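Local coordinates for protein tetraacyldisaccharide 4'-kinase (Aquifex aeolicus, PDB 4EHX) that probably transfers the gamma-phosphate of ATP to the 4'-position of a tetraacyldisaccharide 1-phosphate, making lipid IVA in lipid A biosynthesis, at residues T201-S214 against Y288-R302. Numbering follows the deposited sequence.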
ATOM      1  N   THR A 201     -11.169   8.097 -14.461  1.00 30.36           N
ATOM      2  CA  THR A 201     -11.368   6.830 -13.777  1.00 33.96           C
ATOM      3  C   THR A 201     -10.605   5.729 -14.507  1.00 29.59           C
ATOM      4  O   THR A 201     -10.641   5.660 -15.732  1.00 27.24           O
ATOM      5  CB  THR A 201     -12.874   6.498 -13.694  1.00 39.82           C
ATOM      6  OG1 THR A 201     -13.539   7.537 -12.961  1.00 35.22           O
ATOM      7  CG2 THR A 201     -13.103   5.158 -13.000  1.00 32.32           C
ATOM      8  N   PHE A 202      -9.923   4.880 -13.743  1.00 24.56           N
ATOM      9  CA  PHE A 202      -9.007   3.877 -14.292  1.00 29.15           C
ATOM     10  C   PHE A 202      -9.184   2.523 -13.627  1.00 30.76           C
ATOM     11  O   PHE A 202      -8.960   2.378 -12.427  1.00 27.73           O
ATOM     12  CB  PHE A 202      -7.562   4.319 -14.061  1.00 23.58           C
ATOM     13  CG  PHE A 202      -7.273   5.693 -14.570  1.00 27.82           C
ATOM     14  CD1 PHE A 202      -7.494   6.797 -13.762  1.00 25.81           C
ATOM     15  CD2 PHE A 202      -6.828   5.883 -15.871  1.00 30.35           C
ATOM     16  CE1 PHE A 202      -7.244   8.074 -14.236  1.00 29.72           C
ATOM     17  CE2 PHE A 202      -6.583   7.155 -16.354  1.00 31.48           C
ATOM     18  CZ  PHE A 202      -6.792   8.250 -15.534  1.00 31.32           C
ATOM     19  N   LYS A 203      -9.560   1.525 -14.407  1.00 27.67           N
ATOM     20  CA  LYS A 203      -9.708   0.184 -13.867  1.00 27.59           C
ATOM     21  C   LYS A 203      -8.348  -0.443 -13.653  1.00 28.25           C
ATOM     22  O   LYS A 203      -7.463  -0.348 -14.511  1.00 27.14           O
ATOM     23  CB  LYS A 203     -10.513  -0.682 -14.833  1.00 30.40           C
ATOM     24  CG  LYS A 203     -12.001  -0.357 -14.875  1.00 30.00           C
ATOM     25  CD  LYS A 203     -12.665  -1.308 -15.865  1.00 41.12           C
ATOM     26  CE  LYS A 203     -14.173  -1.230 -15.831  1.00 45.10           C
ATOM     27  NZ  LYS A 203     -14.702  -2.276 -16.754  1.00 52.67           N
ATOM     28  N   MET A 204      -8.191  -1.111 -12.518  1.00 28.33           N
ATOM     29  CA  MET A 204      -6.913  -1.717 -12.171  1.00 22.82           C
ATOM     30  C   MET A 204      -7.052  -3.216 -11.993  1.00 30.07           C
ATOM     31  O   MET A 204      -7.912  -3.682 -11.242  1.00 28.46           O
ATOM     32  CB  MET A 204      -6.382  -1.098 -10.877  1.00 24.19           C
ATOM     33  CG  MET A 204      -5.128  -1.786 -10.345  1.00 23.41           C
ATOM     34  SD  MET A 204      -4.481  -0.937  -8.875  1.00 29.17           S
ATOM     35  CE  MET A 204      -4.403  -2.305  -7.713  1.00 26.63           C
ATOM     36  N   PHE A 205      -6.200  -3.954 -12.695  1.00 23.62           N
ATOM     37  CA  PHE A 205      -6.169  -5.414 -12.637  1.00 26.32           C
ATOM     38  C   PHE A 205      -4.815  -5.756 -12.064  1.00 29.39           C
ATOM     39  O   PHE A 205      -3.853  -5.034 -12.299  1.00 26.60           O
ATOM     40  CB  PHE A 205      -6.283  -6.022 -14.045  1.00 28.88           C
ATOM     41  CG  PHE A 205      -7.620  -5.796 -14.712  1.00 30.99           C
ATOM     42  CD1 PHE A 205      -7.937  -4.565 -15.266  1.00 30.77           C
ATOM     43  CD2 PHE A 205      -8.542  -6.829 -14.815  1.00 29.66           C
ATOM     44  CE1 PHE A 205      -9.167  -4.359 -15.893  1.00 30.33           C
ATOM     45  CE2 PHE A 205      -9.768  -6.632 -15.447  1.00 34.17           C
ATOM     46  CZ  PHE A 205     -10.082  -5.397 -15.979  1.00 34.00           C
ATOM     47  N   ARG A 206      -4.730  -6.836 -11.294  1.00 26.33           N
ATOM     48  CA  ARG A 206      -3.427  -7.329 -10.873  1.00 26.82           C
ATOM     49  C   ARG A 206      -3.280  -8.742 -11.363  1.00 28.14           C
ATOM     50  O   ARG A 206      -4.174  -9.562 -11.182  1.00 32.32           O
ATOM     51  CB  ARG A 206      -3.260  -7.255  -9.348  1.00 32.61           C
ATOM     52  CG  ARG A 206      -2.977  -5.848  -8.856  1.00 33.19           C
ATOM     53  CD  ARG A 206      -2.503  -5.836  -7.416  1.00 37.45           C
ATOM     54  NE  ARG A 206      -3.525  -6.313  -6.500  1.00 48.06           N
ATOM     55  CZ  ARG A 206      -3.377  -6.371  -5.181  1.00 53.49           C
ATOM     56  NH1 ARG A 206      -2.243  -5.980  -4.620  1.00 54.80           N
ATOM     57  NH2 ARG A 206      -4.366  -6.822  -4.424  1.00 63.74           N
ATOM     58  N   GLU A 207      -2.159  -9.015 -12.008  1.00 24.97           N
ATOM     59  CA  GLU A 207      -1.931 -10.300 -12.630  1.00 28.27           C
ATOM     60  C   GLU A 207      -0.580 -10.877 -12.202  1.00 35.75           C
ATOM     61  O   GLU A 207       0.401 -10.148 -12.063  1.00 31.04           O
ATOM     62  CB  GLU A 207      -2.048 -10.159 -14.157  1.00 36.42           C
ATOM     63  CG  GLU A 207      -3.466  -9.735 -14.579  1.00 36.09           C
ATOM     64  CD  GLU A 207      -3.614  -9.380 -16.055  1.00 47.29           C
ATOM     65  OE1 GLU A 207      -2.653  -9.554 -16.838  1.00 41.20           O
ATOM     66  OE2 GLU A 207      -4.715  -8.921 -16.426  1.00 43.42           O
ATOM     67  N   PHE A 208      -0.546 -12.189 -11.990  1.00 30.14           N
ATOM     68  CA  PHE A 208       0.649 -12.866 -11.495  1.00 34.09           C
ATOM     69  C   PHE A 208       1.799 -12.729 -12.477  1.00 42.80           C
ATOM     70  O   PHE A 208       1.670 -13.078 -13.647  1.00 36.85           O
ATOM     71  CB  PHE A 208       0.360 -14.350 -11.239  1.00 38.35           C
ATOM     72  CG  PHE A 208       1.553 -15.126 -10.733  1.00 40.54           C
ATOM     73  CD1 PHE A 208       2.221 -14.724  -9.585  1.00 36.86           C
ATOM     74  CD2 PHE A 208       1.999 -16.256 -11.399  1.00 52.36           C
ATOM     75  CE1 PHE A 208       3.316 -15.433  -9.112  1.00 42.37           C
ATOM     76  CE2 PHE A 208       3.091 -16.968 -10.930  1.00 53.35           C
ATOM     77  CZ  PHE A 208       3.749 -16.557  -9.787  1.00 49.86           C
ATOM     78  N   CYS A 209       2.930 -12.232 -11.989  1.00 36.02           N
ATOM     79  CA  CYS A 209       4.099 -11.995 -12.825  1.00 42.22           C
ATOM     80  C   CYS A 209       5.188 -13.042 -12.629  1.00 47.25           C
ATOM     81  O   CYS A 209       5.595 -13.732 -13.571  1.00 44.43           O
ATOM     82  CB  CYS A 209       4.684 -10.615 -12.514  1.00 42.43           C
ATOM     83  SG  CYS A 209       6.095 -10.187 -13.566  1.00 61.40           S
ATOM     84  N   CYS A 210       5.657 -13.156 -11.391  1.00 46.25           N
ATOM     85  CA  CYS A 210       6.855 -13.923 -11.090  1.00 40.07           C
ATOM     86  C   CYS A 210       7.024 -13.947  -9.582  1.00 38.66           C
ATOM     87  O   CYS A 210       6.111 -13.576  -8.844  1.00 38.34           O
ATOM     88  CB  CYS A 210       8.067 -13.197 -11.662  1.00 36.02           C
ATOM     89  SG  CYS A 210       8.163 -11.505 -11.068  1.00 50.05           S
ATOM     90  N   LEU A 211       8.198 -14.375  -9.127  1.00 36.99           N
ATOM     91  CA  LEU A 211       8.488 -14.418  -7.696  1.00 29.99           C
ATOM     92  C   LEU A 211       9.389 -13.282  -7.220  1.00 38.53           C
ATOM     93  O   LEU A 211      10.114 -12.669  -8.008  1.00 39.26           O
ATOM     94  CB  LEU A 211       9.157 -15.758  -7.373  1.00 36.35           C
ATOM     95  CG  LEU A 211       8.426 -17.041  -7.751  1.00 35.40           C
ATOM     96  CD1 LEU A 211       9.311 -18.267  -7.466  1.00 39.37           C
ATOM     97  CD2 LEU A 211       7.094 -17.137  -7.008  1.00 38.28           C
ATOM     98  N   LEU A 212       9.323 -12.991  -5.926  1.00 32.75           N
ATOM     99  CA  LEU A 212      10.326 -12.157  -5.284  1.00 29.53           C
ATOM    100  C   LEU A 212      11.185 -13.069  -4.420  1.00 36.76           C
ATOM    101  O   LEU A 212      10.645 -13.840  -3.622  1.00 33.87           O
ATOM    102  CB  LEU A 212       9.656 -11.116  -4.395  1.00 29.93           C
ATOM    103  CG  LEU A 212       8.912 -10.011  -5.141  1.00 38.51           C
ATOM    104  CD1 LEU A 212       8.184  -9.107  -4.166  1.00 38.98           C
ATOM    105  CD2 LEU A 212       9.896  -9.222  -5.981  1.00 39.63           C
ATOM    106  N   ASN A 213      12.505 -12.996  -4.571  1.00 28.72           N
ATOM    107  CA  ASN A 213      13.377 -13.733  -3.663  1.00 28.81           C
ATOM    108  C   ASN A 213      13.558 -12.962  -2.350  1.00 28.93           C
ATOM    109  O   ASN A 213      12.925 -11.927  -2.144  1.00 32.58           O
ATOM    110  CB  ASN A 213      14.708 -14.141  -4.315  1.00 34.17           C
ATOM    111  CG  ASN A 213      15.607 -12.954  -4.644  1.00 34.87           C
ATOM    112  OD1 ASN A 213      15.445 -11.867  -4.101  1.00 31.46           O
ATOM    113  ND2 ASN A 213      16.581 -13.179  -5.520  1.00 39.76           N
ATOM    114  N   SER A 214      14.387 -13.483  -1.452  1.00 38.16           N
ATOM    115  CA  SER A 214      14.535 -12.878  -0.129  1.00 40.97           C
ATOM    116  C   SER A 214      15.325 -11.564  -0.167  1.00 45.87           C
ATOM    117  O   SER A 214      15.300 -10.798   0.794  1.00 44.35           O
ATOM    118  CB  SER A 214      15.169 -13.866   0.854  1.00 37.36           C
ATOM    119  OG  SER A 214      16.447 -14.268   0.411  1.00 41.17           O
ATOM    120  N   TYR A 288      17.724 -16.008   3.714  1.00 43.64           N
ATOM    121  CA  TYR A 288      17.234 -17.343   3.387  1.00 38.32           C
ATOM    122  C   TYR A 288      16.922 -17.345   1.901  1.00 35.92           C
ATOM    123  O   TYR A 288      15.940 -16.757   1.456  1.00 40.82           O
ATOM    124  CB  TYR A 288      16.000 -17.722   4.221  1.00 41.06           C
ATOM    125  CG  TYR A 288      16.349 -18.212   5.608  1.00 37.82           C
ATOM    126  CD1 TYR A 288      17.110 -19.370   5.790  1.00 43.15           C
ATOM    127  CD2 TYR A 288      15.926 -17.525   6.731  1.00 39.66           C
ATOM    128  CE1 TYR A 288      17.439 -19.814   7.062  1.00 34.75           C
ATOM    129  CE2 TYR A 288      16.243 -17.958   7.997  1.00 39.52           C
ATOM    130  CZ  TYR A 288      16.991 -19.105   8.162  1.00 32.18           C
ATOM    131  OH  TYR A 288      17.293 -19.515   9.441  1.00 33.54           O
ATOM    132  N   GLU A 289      17.770 -17.999   1.132  1.00 32.50           N
ATOM    133  CA  GLU A 289      17.689 -17.898  -0.307  1.00 43.90           C
ATOM    134  C   GLU A 289      16.741 -18.919  -0.910  1.00 44.44           C
ATOM    135  O   GLU A 289      16.579 -18.979  -2.125  1.00 47.39           O
ATOM    136  CB  GLU A 289      19.096 -17.977  -0.909  1.00 57.91           C
ATOM    137  CG  GLU A 289      19.887 -16.690  -0.660  1.00 64.95           C
ATOM    138  CD  GLU A 289      21.382 -16.911  -0.525  1.00 67.91           C
ATOM    139  OE1 GLU A 289      22.049 -16.026   0.056  1.00 56.26           O
ATOM    140  OE2 GLU A 289      21.886 -17.958  -0.996  1.00 66.05           O
ATOM    141  N   ASN A 290      16.097 -19.711  -0.058  1.00 36.41           N
ATOM    142  CA  ASN A 290      15.107 -20.662  -0.550  1.00 31.94           C
ATOM    143  C   ASN A 290      13.666 -20.247  -0.215  1.00 36.89           C
ATOM    144  O   ASN A 290      12.752 -21.059  -0.301  1.00 30.53           O
ATOM    145  CB  ASN A 290      15.412 -22.100  -0.073  1.00 28.91           C
ATOM    146  CG  ASN A 290      15.413 -22.246   1.463  1.00 34.73           C
ATOM    147  OD1 ASN A 290      15.584 -21.271   2.204  1.00 36.82           O
ATOM    148  ND2 ASN A 290      15.232 -23.481   1.938  1.00 32.87           N
ATOM    149  N   VAL A 291      13.477 -18.972   0.131  1.00 31.19           N
ATOM    150  CA  VAL A 291      12.176 -18.439   0.549  1.00 26.02           C
ATOM    151  C   VAL A 291      11.756 -17.306  -0.381  1.00 33.06           C
ATOM    152  O   VAL A 291      12.527 -16.377  -0.595  1.00 31.83           O
ATOM    153  CB  VAL A 291      12.251 -17.903   1.984  1.00 30.52           C
ATOM    154  CG1 VAL A 291      10.912 -17.339   2.425  1.00 30.88           C
ATOM    155  CG2 VAL A 291      12.736 -18.999   2.938  1.00 31.74           C
ATOM    156  N   PHE A 292      10.537 -17.392  -0.921  1.00 27.80           N
ATOM    157  CA  PHE A 292      10.053 -16.468  -1.947  1.00 29.06           C
ATOM    158  C   PHE A 292       8.640 -15.971  -1.654  1.00 33.44           C
ATOM    159  O   PHE A 292       7.903 -16.583  -0.877  1.00 29.94           O
ATOM    160  CB  PHE A 292      10.038 -17.171  -3.314  1.00 29.60           C
ATOM    161  CG  PHE A 292      11.364 -17.756  -3.710  1.00 29.36           C
ATOM    162  CD1 PHE A 292      11.741 -19.014  -3.268  1.00 32.79           C
ATOM    163  CD2 PHE A 292      12.235 -17.043  -4.515  1.00 33.73           C
ATOM    164  CE1 PHE A 292      12.969 -19.547  -3.619  1.00 37.13           C
ATOM    165  CE2 PHE A 292      13.463 -17.576  -4.878  1.00 37.46           C
ATOM    166  CZ  PHE A 292      13.831 -18.827  -4.423  1.00 36.57           C
ATOM    167  N   ALA A 293       8.269 -14.865  -2.297  1.00 30.84           N
ATOM    168  CA  ALA A 293       6.897 -14.366  -2.281  1.00 27.06           C
ATOM    169  C   ALA A 293       6.373 -14.287  -3.715  1.00 33.25           C
ATOM    170  O   ALA A 293       7.144 -14.322  -4.666  1.00 30.12           O
ATOM    171  CB  ALA A 293       6.821 -12.986  -1.597  1.00 25.84           C
ATOM    172  N   LEU A 294       5.060 -14.204  -3.871  1.00 32.33           N
ATOM    173  CA  LEU A 294       4.487 -14.049  -5.191  1.00 31.13           C
ATOM    174  C   LEU A 294       4.573 -12.581  -5.613  1.00 29.50           C
ATOM    175  O   LEU A 294       4.448 -11.671  -4.789  1.00 28.19           O
ATOM    176  CB  LEU A 294       3.039 -14.519  -5.197  1.00 29.05           C
ATOM    177  CG  LEU A 294       2.779 -15.924  -4.648  1.00 34.13           C
ATOM    178  CD1 LEU A 294       1.283 -16.227  -4.635  1.00 36.98           C
ATOM    179  CD2 LEU A 294       3.533 -16.964  -5.453  1.00 35.61           C
ATOM    180  N   ASN A 295       4.796 -12.352  -6.899  1.00 32.63           N
ATOM    181  CA  ASN A 295       4.874 -10.991  -7.409  1.00 35.52           C
ATOM    182  C   ASN A 295       3.801 -10.761  -8.456  1.00 38.09           C
ATOM    183  O   ASN A 295       3.729 -11.473  -9.459  1.00 32.33           O
ATOM    184  CB  ASN A 295       6.266 -10.715  -7.987  1.00 38.90           C
ATOM    185  CG  ASN A 295       6.543  -9.229  -8.166  1.00 46.73           C
ATOM    186  OD1 ASN A 295       5.771  -8.376  -7.721  1.00 51.67           O
ATOM    187  ND2 ASN A 295       7.659  -8.914  -8.802  1.00 43.80           N
ATOM    188  N   PHE A 296       2.953  -9.778  -8.197  1.00 35.69           N
ATOM    189  CA  PHE A 296       1.910  -9.388  -9.126  1.00 44.80           C
ATOM    190  C   PHE A 296       2.253  -8.040  -9.749  1.00 48.91           C
ATOM    191  O   PHE A 296       2.989  -7.250  -9.163  1.00 51.17           O
ATOM    192  CB  PHE A 296       0.569  -9.320  -8.398  1.00 36.32           C
ATOM    193  CG  PHE A 296       0.048 -10.659  -7.992  1.00 39.11           C
ATOM    194  CD1 PHE A 296       0.569 -11.312  -6.889  1.00 48.59           C
ATOM    195  CD2 PHE A 296      -0.952 -11.280  -8.723  1.00 43.61           C
ATOM    196  CE1 PHE A 296       0.093 -12.558  -6.519  1.00 46.95           C
ATOM    197  CE2 PHE A 296      -1.432 -12.518  -8.360  1.00 46.27           C
ATOM    198  CZ  PHE A 296      -0.904 -13.164  -7.255  1.00 46.02           C
ATOM    199  N   LYS A 297       1.742  -7.793 -10.949  1.00 40.61           N
ATOM    200  CA  LYS A 297       1.962  -6.517 -11.612  1.00 38.97           C
ATOM    201  C   LYS A 297       0.615  -5.858 -11.827  1.00 38.06           C
ATOM    202  O   LYS A 297      -0.386  -6.550 -12.018  1.00 26.50           O
ATOM    203  CB  LYS A 297       2.692  -6.710 -12.946  1.00 49.32           C
ATOM    204  CG  LYS A 297       4.165  -7.088 -12.803  1.00 55.15           C
ATOM    205  CD  LYS A 297       4.951  -5.992 -12.095  1.00 56.08           C
ATOM    206  CE  LYS A 297       6.374  -6.429 -11.780  1.00 61.50           C
ATOM    207  NZ  LYS A 297       7.158  -6.748 -12.999  1.00 60.50           N
ATOM    208  N   VAL A 298       0.587  -4.528 -11.763  1.00 31.25           N
ATOM    209  CA  VAL A 298      -0.633  -3.781 -12.018  1.00 31.44           C
ATOM    210  C   VAL A 298      -0.791  -3.588 -13.511  1.00 27.64           C
ATOM    211  O   VAL A 298       0.157  -3.239 -14.211  1.00 30.03           O
ATOM    212  CB  VAL A 298      -0.625  -2.380 -11.346  1.00 30.67           C
ATOM    213  CG1 VAL A 298      -1.634  -1.452 -12.030  1.00 25.31           C
ATOM    214  CG2 VAL A 298      -0.907  -2.495  -9.853  1.00 34.47           C
ATOM    215  N   LYS A 299      -1.998  -3.827 -13.998  1.00 31.71           N
ATOM    216  CA  LYS A 299      -2.337  -3.491 -15.364  1.00 30.01           C
ATOM    217  C   LYS A 299      -3.458  -2.482 -15.251  1.00 27.24           C
ATOM    218  O   LYS A 299      -4.515  -2.792 -14.699  1.00 27.98           O
ATOM    219  CB  LYS A 299      -2.840  -4.719 -16.112  1.00 26.31           C
ATOM    220  CG  LYS A 299      -1.909  -5.927 -16.015  1.00 31.66           C
ATOM    221  CD  LYS A 299      -0.650  -5.699 -16.819  1.00 29.04           C
ATOM    222  CE  LYS A 299       0.214  -6.975 -16.861  1.00 32.40           C
ATOM    223  NZ  LYS A 299       1.475  -6.744 -17.615  1.00 42.79           N
ATOM    224  N   LEU A 300      -3.231  -1.287 -15.773  1.00 22.00           N
ATOM    225  CA  LEU A 300      -4.210  -0.210 -15.637  1.00 23.06           C
ATOM    226  C   LEU A 300      -4.788   0.192 -16.984  1.00 27.68           C
ATOM    227  O   LEU A 300      -4.044   0.487 -17.907  1.00 29.15           O
ATOM    228  CB  LEU A 300      -3.535   1.011 -15.017  1.00 23.94           C
ATOM    229  CG  LEU A 300      -4.468   2.072 -14.421  1.00 27.85           C
ATOM    230  CD1 LEU A 300      -4.955   1.598 -13.077  1.00 27.57           C
ATOM    231  CD2 LEU A 300      -3.741   3.392 -14.261  1.00 34.64           C
ATOM    232  N   GLU A 301      -6.112   0.245 -17.092  1.00 31.88           N
ATOM    233  CA  GLU A 301      -6.743   0.726 -18.316  1.00 30.32           C
ATOM    234  C   GLU A 301      -6.511   2.232 -18.518  1.00 33.21           C
ATOM    235  O   GLU A 301      -6.463   2.989 -17.549  1.00 33.75           O
ATOM    236  CB  GLU A 301      -8.243   0.422 -18.309  1.00 32.23           C
ATOM    237  CG  GLU A 301      -8.575  -1.047 -18.383  1.00 40.16           C
ATOM    238  CD  GLU A 301     -10.047  -1.297 -18.666  1.00 42.05           C
ATOM    239  OE1 GLU A 301     -10.805  -0.313 -18.821  1.00 41.17           O
ATOM    240  OE2 GLU A 301     -10.443  -2.479 -18.733  1.00 46.96           O
ATOM    241  N   ARG A 302      -6.359   2.651 -19.772  1.00 27.92           N
ATOM    242  CA  ARG A 302      -6.203   4.076 -20.127  1.00 35.37           C
ATOM    243  C   ARG A 302      -4.980   4.677 -19.450  1.00 30.98           C
ATOM    244  O   ARG A 302      -4.987   5.828 -19.031  1.00 30.57           O
ATOM    245  CB  ARG A 302      -7.443   4.881 -19.734  1.00 46.88           C
ATOM    246  CG  ARG A 302      -8.764   4.276 -20.176  1.00 66.20           C
ATOM    247  CD  ARG A 302      -9.945   4.961 -19.484  1.00 75.03           C
ATOM    248  NE  ARG A 302     -10.235   6.282 -20.041  1.00 78.96           N
ATOM    249  CZ  ARG A 302     -10.224   7.416 -19.344  1.00 82.08           C
ATOM    250  NH1 ARG A 302      -9.938   7.405 -18.048  1.00 75.60           N
ATOM    251  NH2 ARG A 302     -10.504   8.565 -19.945  1.00 85.37           N
TER
HETATM  252  O   HOH W   1     -10.776   2.307 -16.936  1.00 38.99           O
HETATM  253  O   HOH W   2     -13.818  -0.010 -18.836  1.00 57.41           O
HETATM  254  O   HOH W   3      14.971 -16.254  -1.773  1.00 32.28           O
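A long two-stranded antiparallel ribbon, with a classic beta bulge where the register shifts by one, joins strand 201-212 to strand 291-300. At the bulge the carbonyl of N295 takes two donors, C209 N at 2.8 Å and C210 N at 3.2 Å, and N295 N hydrogen-bonds back to C210 O. Beyond it, L212 and A293 exchange backbone hydrogen bonds, as F205 does with K299 and E207 with K297 before it. At the last pair before the bulge, F208 and F296 meet as a T-shaped pair: the F208 edge meets the F296 face, ring centroids 5.7 Å apart and planes at 60°. F208 reaches it with CG anti to its backbone N (chi1 180°), and F221 adds a second edge-to-face partner. N295 ND2 lies 3.6 Å from L212 CD2, the amide packing against the leucine. At one end, the extended chains of K203 and E301 run side by side, K203 CD 3.6 Å from E301 OE1. One water links that oxygen to K203 N; a second, donating to the same oxygen, reaches K203 NZ only weakly, and K203 NZ has its salt bridge with E194. The other carboxylate oxygen, E301 OE2, comes obliquely to the F205 ring, 3.6 Å from F205 CE1. Without this carboxylate, as with an alanine here, both waters would probably lose an acceptor and the K203 chain its neighbour. M204 CG meets V298 CG1 at 3.9 Å, against helix 51-61; on the same face R206 NH1 hydrogen-bonds to S53 OG, near G50 of the predicted ATP site. At the far end S214 OG donates to Y288 O (2.7 Å) from above the carbonyl plane. Strand 201-212 pairs with 182-186 in the P-loop core and strand 291-300 with 275-277 in the other lobe: a bulged antiparallel linker ribbon between two lobes.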